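Sso-CP2 metallo-carboxypetidase (PDB 4MMO) probably acts as a zinc-dependent carboxypeptidase of the M20 family, removing residues from the C-terminal ends of peptides. Local coordinates at residues Ile175-Lys180 with Thr354-Met359; Ala358-Ala363 with Pro371-Asn376; Ser199-Val204 with Thr298-Arg303; Val185-Asp190 with Ala212-Thr217; Glu33-Leu38 with Ala111-Ile116. All coordinates share one frame; numbering follows the deposited sequence.

Contact 1. Residues Ile175-Lys180 with Thr354-Met359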
# COMPACT_ATOMS: atom_id res chain seq x y z
N ILE A 175 -34.79 12.63 0.66
CA ILE A 175 -34.64 13.92 1.31
C ILE A 175 -33.61 13.74 2.41
O ILE A 175 -33.78 12.90 3.30
CB ILE A 175 -35.96 14.42 1.95
CG1 ILE A 175 -37.12 14.34 0.95
CG2 ILE A 175 -35.81 15.83 2.49
CD1 ILE A 175 -36.98 15.23 -0.25
N VAL A 176 -32.54 14.52 2.36
CA VAL A 176 -31.41 14.35 3.27
C VAL A 176 -31.16 15.62 4.07
O VAL A 176 -30.91 16.69 3.50
CB VAL A 176 -30.16 13.94 2.49
CG1 VAL A 176 -29.03 13.57 3.44
CG2 VAL A 176 -30.48 12.76 1.57
N LEU A 177 -31.23 15.50 5.39
CA LEU A 177 -31.22 16.65 6.28
C LEU A 177 -29.86 16.91 6.92
O LEU A 177 -29.78 17.55 7.97
CB LEU A 177 -32.25 16.44 7.39
CG LEU A 177 -33.65 16.03 6.93
CD1 LEU A 177 -34.59 15.96 8.13
CD2 LEU A 177 -34.19 16.99 5.89
N GLY A 178 -28.79 16.43 6.30
CA GLY A 178 -27.47 16.64 6.86
C GLY A 178 -26.36 15.82 6.22
O GLY A 178 -26.57 15.14 5.22
N VAL A 179 -25.18 15.91 6.81
CA VAL A 179 -24.02 15.15 6.35
C VAL A 179 -23.10 14.82 7.52
O VAL A 179 -23.10 15.52 8.53
CB VAL A 179 -23.19 15.96 5.33
CG1 VAL A 179 -24.00 16.25 4.09
CG2 VAL A 179 -22.69 17.26 5.95
N LYS A 180 -22.32 13.77 7.36
CA LYS A 180 -21.24 13.50 8.30
C LYS A 180 -20.08 14.43 7.98
O LYS A 180 -19.92 14.86 6.83
CB LYS A 180 -20.80 12.04 8.21
CG LYS A 180 -21.79 11.06 8.80
CD LYS A 180 -21.16 9.69 8.99
CE LYS A 180 -22.18 8.64 9.39
NZ LYS A 180 -21.53 7.31 9.58
N THR A 354 -39.65 24.96 6.50
CA THR A 354 -40.50 25.07 5.32
C THR A 354 -39.81 24.55 4.06
O THR A 354 -40.46 23.96 3.19
CB THR A 354 -40.96 26.51 5.10
OG1 THR A 354 -39.82 27.38 5.12
CG2 THR A 354 -41.93 26.94 6.19
N VAL A 355 -38.50 24.76 3.95
CA VAL A 355 -37.79 24.31 2.76
C VAL A 355 -37.87 22.79 2.69
O VAL A 355 -38.09 22.22 1.62
CB VAL A 355 -36.31 24.82 2.68
CG1 VAL A 355 -35.44 24.22 3.79
CG2 VAL A 355 -35.72 24.51 1.31
N VAL A 356 -37.73 22.12 3.83
CA VAL A 356 -37.85 20.67 3.86
C VAL A 356 -39.27 20.25 3.51
O VAL A 356 -39.49 19.35 2.70
CB VAL A 356 -37.44 20.08 5.23
CG1 VAL A 356 -37.79 18.59 5.31
CG2 VAL A 356 -35.95 20.27 5.46
N LYS A 357 -40.24 20.93 4.13
CA LYS A 357 -41.65 20.63 3.89
C LYS A 357 -41.98 20.78 2.42
O LYS A 357 -42.55 19.87 1.82
CB LYS A 357 -42.54 21.55 4.73
CG LYS A 357 -42.68 21.12 6.18
CD LYS A 357 -43.29 22.22 7.03
CE LYS A 357 -43.93 21.66 8.30
NZ LYS A 357 -44.45 22.74 9.18
N ALA A 358 -41.61 21.91 1.84
CA ALA A 358 -41.83 22.16 0.41
C ALA A 358 -41.20 21.07 -0.44
O ALA A 358 -41.73 20.69 -1.49
CB ALA A 358 -41.28 23.52 0.02
N MET A 359 -40.07 20.54 0.02
CA MET A 359 -39.35 19.52 -0.72
C MET A 359 -40.06 18.16 -0.63
O MET A 359 -40.21 17.46 -1.63
CB MET A 359 -37.92 19.42 -0.16
CG MET A 359 -36.93 18.79 -1.10
SD MET A 359 -36.60 19.72 -2.62
CE MET A 359 -35.60 21.07 -2.01
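I175 and L177 send methyl groups onto helix 354-367, where M359 and V356 receive them one turn apart. I175 makes its touch with CD1, which lies 3.7 Å from M359 CG and skims the backbone as well, 4.2 Å from M359 O. The two side chains meet aslant. M359 first runs anti to its backbone N (chi1 -159°), which brings CG to the isoleucine; bends at both following torsions then carry the sulfur away from I175. L177 starts from a CB that does not face the helix, yet its CD2 faces both methyls of V356, at 3.7 Å from V356 CG2 and 4.0 Å from V356 CG1. The leucine runs at about a right angle to the valine. I175 CG2 adds a looser touch on V356. The side-chain contacts are all apolar, and all four residues are buried. In the next shell V396 of strand 395-396 touches I175, V356 and M359, while F430 of helix 417-433 also touches M359. The backbone of I175 is fixed by Q372 and I374, and that of L177 by T349 and I374. M359 lies about 11 Å, side chain to side chain, from the zinc ligand E163. The arrangement is a helix packed on one face of a short parallel strand pair, 174-176 with 372-374, in the metal-binding domain of an M20 peptidase.

Contact 2. Residues Ala358-Ala363 with Pro371-Asn376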
# COMPACT_ATOMS: atom_id res chain seq x y z
N ALA A 358 -41.61 21.91 1.84
CA ALA A 358 -41.83 22.16 0.41
C ALA A 358 -41.20 21.07 -0.44
O ALA A 358 -41.73 20.69 -1.49
CB ALA A 358 -41.28 23.52 0.02
N MET A 359 -40.07 20.54 0.02
CA MET A 359 -39.35 19.52 -0.72
C MET A 359 -40.06 18.16 -0.63
O MET A 359 -40.21 17.46 -1.63
CB MET A 359 -37.92 19.42 -0.16
CG MET A 359 -36.93 18.79 -1.10
SD MET A 359 -36.60 19.72 -2.62
CE MET A 359 -35.60 21.07 -2.01
N ILE A 360 -40.50 17.79 0.57
CA ILE A 360 -41.26 16.56 0.76
C ILE A 360 -42.55 16.54 -0.06
O ILE A 360 -42.88 15.54 -0.69
CB ILE A 360 -41.60 16.34 2.25
CG1 ILE A 360 -40.33 15.97 3.02
CG2 ILE A 360 -42.66 15.24 2.42
CD1 ILE A 360 -40.51 15.84 4.52
N GLU A 361 -43.29 17.65 -0.03
CA GLU A 361 -44.59 17.69 -0.68
C GLU A 361 -44.45 17.68 -2.20
O GLU A 361 -45.19 16.99 -2.90
CB GLU A 361 -45.38 18.92 -0.20
CG GLU A 361 -46.80 19.03 -0.77
CD GLU A 361 -47.54 20.28 -0.31
OE1 GLU A 361 -48.30 20.85 -1.12
OE2 GLU A 361 -47.36 20.70 0.85
N SER A 362 -43.49 18.45 -2.72
CA SER A 362 -43.25 18.48 -4.16
C SER A 362 -42.80 17.12 -4.68
O SER A 362 -43.22 16.68 -5.75
CB SER A 362 -42.20 19.54 -4.51
OG SER A 362 -41.00 19.34 -3.79
N ALA A 363 -41.94 16.45 -3.92
CA ALA A 363 -41.43 15.14 -4.33
C ALA A 363 -42.58 14.16 -4.43
O ALA A 363 -42.67 13.35 -5.36
CB ALA A 363 -40.39 14.64 -3.34
N PRO A 371 -41.68 10.04 -0.15
CA PRO A 371 -40.25 10.40 -0.07
C PRO A 371 -39.57 9.81 1.15
O PRO A 371 -40.14 9.83 2.24
CB PRO A 371 -40.27 11.92 0.03
CG PRO A 371 -41.58 12.34 -0.54
CD PRO A 371 -42.53 11.24 -0.18
N GLN A 372 -38.36 9.29 0.98
CA GLN A 372 -37.59 8.73 2.08
C GLN A 372 -36.69 9.81 2.69
O GLN A 372 -35.85 10.39 2.01
CB GLN A 372 -36.77 7.54 1.60
CG GLN A 372 -37.62 6.43 1.00
CD GLN A 372 -38.65 5.89 1.98
OE1 GLN A 372 -38.29 5.31 3.01
NE2 GLN A 372 -39.93 6.10 1.68
N VAL A 373 -36.90 10.06 3.98
CA VAL A 373 -36.25 11.16 4.68
C VAL A 373 -35.25 10.59 5.68
O VAL A 373 -35.62 9.83 6.57
CB VAL A 373 -37.30 12.00 5.46
CG1 VAL A 373 -36.66 13.25 6.07
CG2 VAL A 373 -38.45 12.39 4.55
N ILE A 374 -33.97 10.96 5.52
CA ILE A 374 -32.94 10.54 6.47
C ILE A 374 -32.28 11.77 7.11
O ILE A 374 -32.20 12.82 6.48
CB ILE A 374 -31.89 9.64 5.82
CG1 ILE A 374 -31.30 10.31 4.57
CG2 ILE A 374 -32.51 8.30 5.46
CD1 ILE A 374 -30.12 9.56 3.97
N PRO A 375 -31.83 11.63 8.37
CA PRO A 375 -31.31 12.80 9.09
C PRO A 375 -29.97 13.29 8.55
O PRO A 375 -29.61 14.45 8.76
CB PRO A 375 -31.15 12.27 10.52
CG PRO A 375 -30.95 10.80 10.37
CD PRO A 375 -31.75 10.40 9.17
N ASN A 376 -29.24 12.43 7.85
CA ASN A 376 -27.98 12.80 7.22
C ASN A 376 -27.49 11.68 6.32
O ASN A 376 -27.88 10.53 6.49
CB ASN A 376 -26.90 13.12 8.26
CG ASN A 376 -26.58 11.93 9.14
OD1 ASN A 376 -27.21 11.73 10.19
ND2 ASN A 376 -25.60 11.13 8.73
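M359 O receives the backbone N-H of A363, the residue whose methyl meets P371 across the contact; A363 N and M359 O are 3.0 Å apart. The same oxygen has a weak bond from H426 NE2 of helix 417-433, so this helical carbonyl has a second, weak partner besides its helical bond. The proline ring is what wedges against the helix. Its CG reaches 3.5 Å from I360 O and 3.8 Å from A363 CB, settling between two positions almost one turn apart, with I360 CG2 a little farther off. Helix 354-367 leads by a short turn through P371 into strand 372-374, which runs parallel to 174-176; the dimerisation region lies earlier in the chain, between strand 174-176 and this helix. Farther along, I360 points its CG1 branch anti to the carbonyl carbon (chi1 -71°) and extends it, so CD1 lands 4.0 Å from V373 CG2. Those two side chains meet at roughly a right angle. P371 and A363 are buried, whereas I360 and V373 are partly exposed. I175 touches both P371 and V373 from the neighbouring strand, and N376 OD1, at the far end of 371-376, takes a hydrogen bond from R348 NE.

Contact 3. Residues Ser199-Val204 with Thr298-Arg303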
# COMPACT_ATOMS: atom_id res chain seq x y z
N SER A 199 19.04 -7.98 5.89
CA SER A 199 20.05 -8.58 6.76
C SER A 199 20.50 -7.62 7.86
O SER A 199 21.04 -8.04 8.88
CB SER A 199 21.25 -9.05 5.94
OG SER A 199 21.86 -7.95 5.28
N ASN A 200 20.26 -6.33 7.65
CA ASN A 200 20.57 -5.31 8.66
C ASN A 200 19.45 -5.09 9.68
O ASN A 200 19.59 -4.27 10.59
CB ASN A 200 20.87 -3.97 7.98
CG ASN A 200 22.14 -4.03 7.15
OD1 ASN A 200 23.24 -3.95 7.68
ND2 ASN A 200 21.98 -4.15 5.84
N ALA A 201 18.36 -5.84 9.55
CA ALA A 201 17.16 -5.62 10.37
C ALA A 201 17.42 -5.52 11.88
O ALA A 201 16.75 -4.75 12.57
CB ALA A 201 16.12 -6.70 10.09
N PRO A 202 18.38 -6.31 12.41
CA PRO A 202 18.62 -6.21 13.85
C PRO A 202 19.20 -4.87 14.31
O PRO A 202 19.13 -4.56 15.50
CB PRO A 202 19.62 -7.33 14.12
CG PRO A 202 19.47 -8.28 12.97
CD PRO A 202 19.12 -7.42 11.80
N LEU A 203 19.73 -4.08 13.37
CA LEU A 203 20.42 -2.84 13.71
C LEU A 203 19.53 -1.59 13.69
O LEU A 203 19.90 -0.56 14.24
CB LEU A 203 21.59 -2.61 12.75
CG LEU A 203 22.64 -3.72 12.64
CD1 LEU A 203 23.80 -3.24 11.78
CD2 LEU A 203 23.13 -4.17 14.01
N VAL A 204 18.36 -1.70 13.06
CA VAL A 204 17.51 -0.53 12.84
C VAL A 204 16.04 -0.79 13.14
O VAL A 204 15.60 -1.93 13.25
CB VAL A 204 17.61 -0.05 11.38
CG1 VAL A 204 19.02 0.43 11.08
CG2 VAL A 204 17.20 -1.16 10.42
N THR A 298 14.07 -8.62 -0.53
CA THR A 298 14.26 -8.53 0.91
C THR A 298 14.96 -7.23 1.31
O THR A 298 16.13 -7.00 1.00
CB THR A 298 15.04 -9.76 1.45
OG1 THR A 298 15.37 -9.56 2.82
CG2 THR A 298 16.31 -10.01 0.64
N ILE A 299 14.22 -6.37 2.01
CA ILE A 299 14.74 -5.07 2.43
C ILE A 299 14.12 -4.58 3.73
O ILE A 299 13.05 -5.02 4.12
CB ILE A 299 14.46 -3.98 1.37
CG1 ILE A 299 12.98 -4.00 0.96
CG2 ILE A 299 15.34 -4.18 0.15
CD1 ILE A 299 12.49 -2.70 0.36
N VAL A 300 14.82 -3.66 4.39
CA VAL A 300 14.19 -2.80 5.38
C VAL A 300 13.85 -1.50 4.66
O VAL A 300 14.76 -0.76 4.28
CB VAL A 300 15.11 -2.47 6.57
CG1 VAL A 300 14.35 -1.67 7.62
CG2 VAL A 300 15.67 -3.74 7.18
N PRO A 301 12.55 -1.21 4.46
CA PRO A 301 12.25 0.05 3.77
C PRO A 301 12.57 1.24 4.67
O PRO A 301 12.58 1.08 5.89
CB PRO A 301 10.74 -0.04 3.50
CG PRO A 301 10.38 -1.48 3.74
CD PRO A 301 11.31 -1.93 4.81
N HIS A 302 12.84 2.40 4.08
CA HIS A 302 13.18 3.58 4.87
C HIS A 302 11.96 4.47 5.08
O HIS A 302 11.97 5.35 5.94
CB HIS A 302 14.33 4.36 4.22
CG HIS A 302 13.96 5.04 2.94
ND1 HIS A 302 13.42 6.30 2.90
CD2 HIS A 302 14.05 4.63 1.65
CE1 HIS A 302 13.19 6.65 1.65
NE2 HIS A 302 13.57 5.65 0.87
N ARG A 303 10.91 4.21 4.31
CA ARG A 303 9.73 5.06 4.30
C ARG A 303 8.44 4.24 4.37
O ARG A 303 8.34 3.18 3.77
CB ARG A 303 9.74 5.92 3.03
CG ARG A 303 8.84 7.14 3.07
CD ARG A 303 9.12 8.04 1.88
NE ARG A 303 8.12 9.09 1.73
CZ ARG A 303 8.22 10.32 2.24
NH1 ARG A 303 9.28 10.68 2.95
NH2 ARG A 303 7.24 11.19 2.03
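V300 packs against the turn at A201-V204 with both of its methyls, and each has its own partner. CG2 presses on the backbone of A201: V300 CG2 is 4.0 Å from A201 CA, with A201 CB a little farther from that same methyl. CG1 goes to the other end of the turn, where V300 CG1 lies 4.0 Å from V204 CG2. V300 can serve both because CG1 stands anti to its backbone N (chi1 -175°), which turns one methyl to each end of the turn. On V204 the touching branch is the one squeezed between backbone N and carbonyl carbon, and the two valines meet at a slant. The turn itself is closed by a bond of 2.8 Å from L203 N to N200 O, followed by a weak one from V204 N to A201 O. Toward the other end the contact slackens. T298 points its CB at the turn, yet its side chain makes no contact with it, and both it and N200 are partly exposed. There the polar groups look to the second subunit: T298 OG1 bonds R311 NH2 of that subunit, while I299 N and I299 O bond D285 and N283 of it. V204 also packs on F261 of the second subunit, and P202 on T281 of it. The two segments thus meet through the methyls of V300, with A201 and V204 as partners; the contact between them is apolar, while polar bonds run to other parts of the chain and to the second subunit, consistent with a place in the M20 dimerisation domain.

Contact 4. Residues Val185-Asp190 with Ala212-Thr217; sequences VELVLD and AKIIST. With SO4 (sulfate ion), chain G.
L187 leaves strand 178-190 and reaches for I214 and I215 on helix 207-218, as a helix lies on one face of the antiparallel sheet in the alpha/beta dimerisation domain of M20 peptidases. Its CB already points at the helix. From there CG stands anti to the carbonyl carbon (chi1 -58°), and the extended second torsion carries CD1 outward, anti to CA. CD1 is the tip that arrives: L187 CD1 lies 4.2 Å from I214 CG2 and 4.4 Å from I215 CG2, so one methyl sits against two consecutive helical residues. The touch is light, but the side chain has more company: L211 on the same helix, L329 of helix 318-331 and F334 all pack on it, and I214 shares L329 and F334. Helix 207-218 also packs against the second subunit, where A212 meets A212 of that subunit and I215 packs on it too. Inside the helix, S216 and T217 turn their hydroxyls back on carbonyls. S216 OG bonds A212 O at 2.8 Å from one face of the carbonyl plane, while S216 N comes from the other. K213 NZ bonds S216 O and V219 O of the second subunit, and a sulfate ion, probably from the crystallisation liquor, is held as well. The ion also takes M221 N of that subunit. The lysine bends at its last torsion (chi4 -59°), bringing K213 NZ to 2.9 Å from sulfate O1.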
# COMPACT_ATOMS: atom_id res chain seq x y z
N VAL A 185 -6.30 12.54 6.74
CA VAL A 185 -4.98 12.62 7.36
C VAL A 185 -4.02 11.67 6.67
O VAL A 185 -4.38 10.55 6.31
CB VAL A 185 -5.04 12.30 8.86
CG1 VAL A 185 -3.64 12.16 9.45
CG2 VAL A 185 -5.82 13.37 9.59
N GLU A 186 -2.79 12.13 6.48
CA GLU A 186 -1.71 11.28 5.99
C GLU A 186 -0.59 11.23 7.01
O GLU A 186 -0.11 12.27 7.47
CB GLU A 186 -1.17 11.78 4.66
CG GLU A 186 0.04 11.00 4.19
CD GLU A 186 0.32 11.17 2.71
OE1 GLU A 186 0.18 12.30 2.20
OE2 GLU A 186 0.67 10.16 2.06
N LEU A 187 -0.19 10.02 7.38
CA LEU A 187 0.93 9.81 8.29
C LEU A 187 2.11 9.33 7.48
O LEU A 187 1.96 8.47 6.62
CB LEU A 187 0.59 8.76 9.35
CG LEU A 187 -0.63 9.04 10.23
CD1 LEU A 187 -0.81 7.91 11.23
CD2 LEU A 187 -0.48 10.38 10.94
N VAL A 188 3.29 9.89 7.74
CA VAL A 188 4.49 9.51 7.03
C VAL A 188 5.65 9.30 7.99
O VAL A 188 5.89 10.10 8.89
CB VAL A 188 4.90 10.58 5.99
CG1 VAL A 188 6.12 10.12 5.20
CG2 VAL A 188 3.74 10.87 5.05
N LEU A 189 6.36 8.19 7.79
CA LEU A 189 7.61 7.92 8.50
C LEU A 189 8.71 7.82 7.46
O LEU A 189 8.53 7.21 6.41
CB LEU A 189 7.52 6.62 9.29
CG LEU A 189 6.48 6.52 10.40
CD1 LEU A 189 6.54 5.15 11.05
CD2 LEU A 189 6.68 7.62 11.43
N ASP A 190 9.85 8.44 7.76
CA ASP A 190 11.02 8.35 6.90
C ASP A 190 12.25 8.24 7.78
O ASP A 190 12.63 9.21 8.44
CB ASP A 190 11.11 9.56 5.98
CG ASP A 190 11.95 9.30 4.75
OD1 ASP A 190 12.94 8.55 4.86
OD2 ASP A 190 11.62 9.84 3.67
N ALA A 212 2.44 0.39 11.26
CA ALA A 212 1.38 -0.59 11.44
C ALA A 212 0.95 -0.62 12.90
O ALA A 212 -0.24 -0.73 13.21
CB ALA A 212 1.84 -1.98 11.01
N LYS A 213 1.92 -0.50 13.80
CA LYS A 213 1.63 -0.51 15.23
C LYS A 213 0.87 0.75 15.62
O LYS A 213 -0.06 0.69 16.43
CB LYS A 213 2.92 -0.64 16.04
CG LYS A 213 3.22 -2.08 16.46
CD LYS A 213 4.68 -2.28 16.82
CE LYS A 213 4.98 -3.75 17.07
NZ LYS A 213 4.15 -4.33 18.17
N ILE A 214 1.25 1.88 15.03
CA ILE A 214 0.60 3.16 15.31
C ILE A 214 -0.88 3.12 14.95
O ILE A 214 -1.74 3.41 15.79
CB ILE A 214 1.28 4.32 14.53
CG1 ILE A 214 2.67 4.61 15.11
CG2 ILE A 214 0.41 5.58 14.55
CD1 ILE A 214 2.67 5.21 16.51
N ILE A 215 -1.19 2.76 13.71
CA ILE A 215 -2.58 2.76 13.27
C ILE A 215 -3.39 1.70 14.02
O ILE A 215 -4.60 1.83 14.15
CB ILE A 215 -2.71 2.56 11.74
CG1 ILE A 215 -2.06 1.24 11.30
CG2 ILE A 215 -2.08 3.74 11.00
CD1 ILE A 215 -2.23 0.94 9.82
N SER A 216 -2.71 0.68 14.53
CA SER A 216 -3.38 -0.35 15.33
C SER A 216 -3.91 0.21 16.65
O SER A 216 -4.87 -0.33 17.20
CB SER A 216 -2.45 -1.53 15.59
OG SER A 216 -2.20 -2.26 14.40
N THR A 217 -3.30 1.28 17.15
CA THR A 217 -3.71 1.85 18.43
C THR A 217 -4.95 2.72 18.28
O THR A 217 -5.61 3.05 19.27
CB THR A 217 -2.59 2.73 19.06
OG1 THR A 217 -2.31 3.85 18.21
CG2 THR A 217 -1.31 1.91 19.27
S SO4 G . 4.70 -3.75 21.95
O1 SO4 G . 4.92 -3.11 20.65
O2 SO4 G . 3.64 -3.03 22.65
O3 SO4 G . 4.30 -5.14 21.75
O4 SO4 G . 5.93 -3.70 22.73

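Contact 5. Residues Glu33-Leu38 with Ala111-Ile116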
# COMPACT_ATOMS: atom_id res chain seq x y z
N GLU A 33 -21.84 31.33 -19.03
CA GLU A 33 -22.51 31.80 -20.25
C GLU A 33 -23.90 31.20 -20.37
O GLU A 33 -24.85 31.88 -20.75
CB GLU A 33 -21.67 31.44 -21.48
CG GLU A 33 -20.38 32.23 -21.60
CD GLU A 33 -19.41 31.61 -22.60
OE1 GLU A 33 -19.84 30.79 -23.43
OE2 GLU A 33 -18.21 31.95 -22.54
N THR A 34 -24.00 29.92 -20.05
CA THR A 34 -25.26 29.20 -20.14
C THR A 34 -26.29 29.76 -19.16
O THR A 34 -27.47 29.89 -19.49
CB THR A 34 -25.04 27.71 -19.87
OG1 THR A 34 -24.07 27.20 -20.79
CG2 THR A 34 -26.34 26.93 -20.01
N VAL A 35 -25.85 30.11 -17.95
CA VAL A 35 -26.74 30.68 -16.95
C VAL A 35 -27.33 31.99 -17.48
O VAL A 35 -28.54 32.21 -17.38
CB VAL A 35 -26.01 30.93 -15.61
CG1 VAL A 35 -26.83 31.82 -14.68
CG2 VAL A 35 -25.72 29.60 -14.92
N GLU A 36 -26.47 32.84 -18.03
CA GLU A 36 -26.91 34.12 -18.58
C GLU A 36 -27.88 33.92 -19.74
O GLU A 36 -28.88 34.63 -19.85
CB GLU A 36 -25.70 34.93 -19.05
CG GLU A 36 -24.75 35.31 -17.93
CD GLU A 36 -23.56 36.12 -18.41
OE1 GLU A 36 -23.05 35.84 -19.51
OE2 GLU A 36 -23.14 37.05 -17.68
N LYS A 37 -27.58 32.96 -20.60
CA LYS A 37 -28.43 32.66 -21.74
C LYS A 37 -29.82 32.23 -21.29
O LYS A 37 -30.82 32.76 -21.76
CB LYS A 37 -27.79 31.55 -22.58
CG LYS A 37 -28.61 31.10 -23.79
CD LYS A 37 -28.13 29.76 -24.30
CE LYS A 37 -29.01 29.24 -25.42
NZ LYS A 37 -28.85 30.02 -26.68
N LEU A 38 -29.87 31.26 -20.38
CA LEU A 38 -31.12 30.63 -19.99
C LEU A 38 -32.00 31.53 -19.11
O LEU A 38 -33.21 31.58 -19.30
CB LEU A 38 -30.85 29.31 -19.27
CG LEU A 38 -30.19 28.22 -20.12
CD1 LEU A 38 -29.86 27.00 -19.26
CD2 LEU A 38 -31.07 27.81 -21.29
N ALA A 111 -31.08 20.49 -14.45
CA ALA A 111 -32.51 20.36 -14.23
C ALA A 111 -33.03 21.58 -13.47
O ALA A 111 -33.98 22.22 -13.89
CB ALA A 111 -32.83 19.08 -13.47
N ARG A 112 -32.36 21.90 -12.36
CA ARG A 112 -32.74 23.03 -11.54
C ARG A 112 -32.74 24.33 -12.33
O ARG A 112 -33.63 25.17 -12.17
CB ARG A 112 -31.81 23.16 -10.34
CG ARG A 112 -31.91 22.03 -9.34
CD ARG A 112 -30.93 22.20 -8.20
NE ARG A 112 -31.10 21.18 -7.18
CZ ARG A 112 -30.34 21.08 -6.09
NH1 ARG A 112 -29.36 21.94 -5.88
NH2 ARG A 112 -30.57 20.12 -5.21
N LEU A 113 -31.74 24.49 -13.20
CA LEU A 113 -31.63 25.69 -14.03
C LEU A 113 -32.81 25.84 -14.97
O LEU A 113 -33.34 26.93 -15.16
CB LEU A 113 -30.34 25.65 -14.86
CG LEU A 113 -29.14 26.47 -14.38
CD1 LEU A 113 -27.97 26.27 -15.34
CD2 LEU A 113 -29.48 27.95 -14.28
N PHE A 114 -33.22 24.73 -15.58
CA PHE A 114 -34.32 24.76 -16.53
C PHE A 114 -35.67 24.94 -15.82
O PHE A 114 -36.59 25.51 -16.39
CB PHE A 114 -34.30 23.52 -17.42
CG PHE A 114 -33.40 23.66 -18.62
CD1 PHE A 114 -33.79 24.42 -19.71
CD2 PHE A 114 -32.15 23.06 -18.64
CE1 PHE A 114 -32.97 24.56 -20.81
CE2 PHE A 114 -31.32 23.20 -19.74
CZ PHE A 114 -31.73 23.95 -20.82
N ALA A 115 -35.77 24.46 -14.58
CA ALA A 115 -36.96 24.71 -13.78
C ALA A 115 -37.12 26.20 -13.53
O ALA A 115 -38.20 26.76 -13.72
CB ALA A 115 -36.89 23.96 -12.46
N ILE A 116 -36.03 26.85 -13.13
CA ILE A 116 -36.05 28.28 -12.86
C ILE A 116 -36.44 29.04 -14.12
O ILE A 116 -37.22 29.99 -14.06
CB ILE A 116 -34.69 28.78 -12.34
CG1 ILE A 116 -34.37 28.14 -10.99
CG2 ILE A 116 -34.67 30.30 -12.20
CD1 ILE A 116 -32.93 28.33 -10.53
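L38 lays a methyl over the ring of F114, and this CH-pi contact is the directional part of the meeting. L38 CD1 stands 4.2 Å from the centroid of the F114 ring, 22° off the ring normal, over one face but shifted toward the rim. Its sister methyl reaches the outer ring atoms, with L38 CD2 3.8 Å from F114 CE1, so the leucine fork covers the far end of the phenylalanine. The remaining contacts are aliphatic. V35 CG2 meets the fork of L113, 4.0 Å from L113 CD1 and 4.2 Å from L113 CD2, the two side chains being set at about a right angle. L38 CD1 also comes near L113 CD1, which joins the two clusters. These residues lie between the helical segments 33-38 and 111-116, 24° apart in direction with axes 10.6 Å from each other at closest. Both helices rest on strand 128-134 of the mixed sheet, where V35 and L113 each touch Y133, and F114 also touches T7 of helix 3-12. All four side chains are buried and apolar, so the join relies on shape and the exclusion of water, with the CH-pi contact adding a modest orientation preference.

How the contacts relate
Starting from the N terminus, contact 5 closes first, bringing helix 24-39 to helix 102-121 in the zinc-binding part before any other contact opens. Contact 1 then spans the longest loop, from strand 174-176 to helix 354-367, and everything in the dimerisation region falls within it. There contacts 4 and 3 cross, their segments alternating along the chain; they meet where D190 takes a salt bridge from R303 and a bond from H302, and both face the second subunit. Contact 2 begins on the helix where contact 1 ends and closes only a short loop. Contacts 1 and 2 share A358 and M359, whereas contact 3 lies about 55 Å from contact 1, centre to centre.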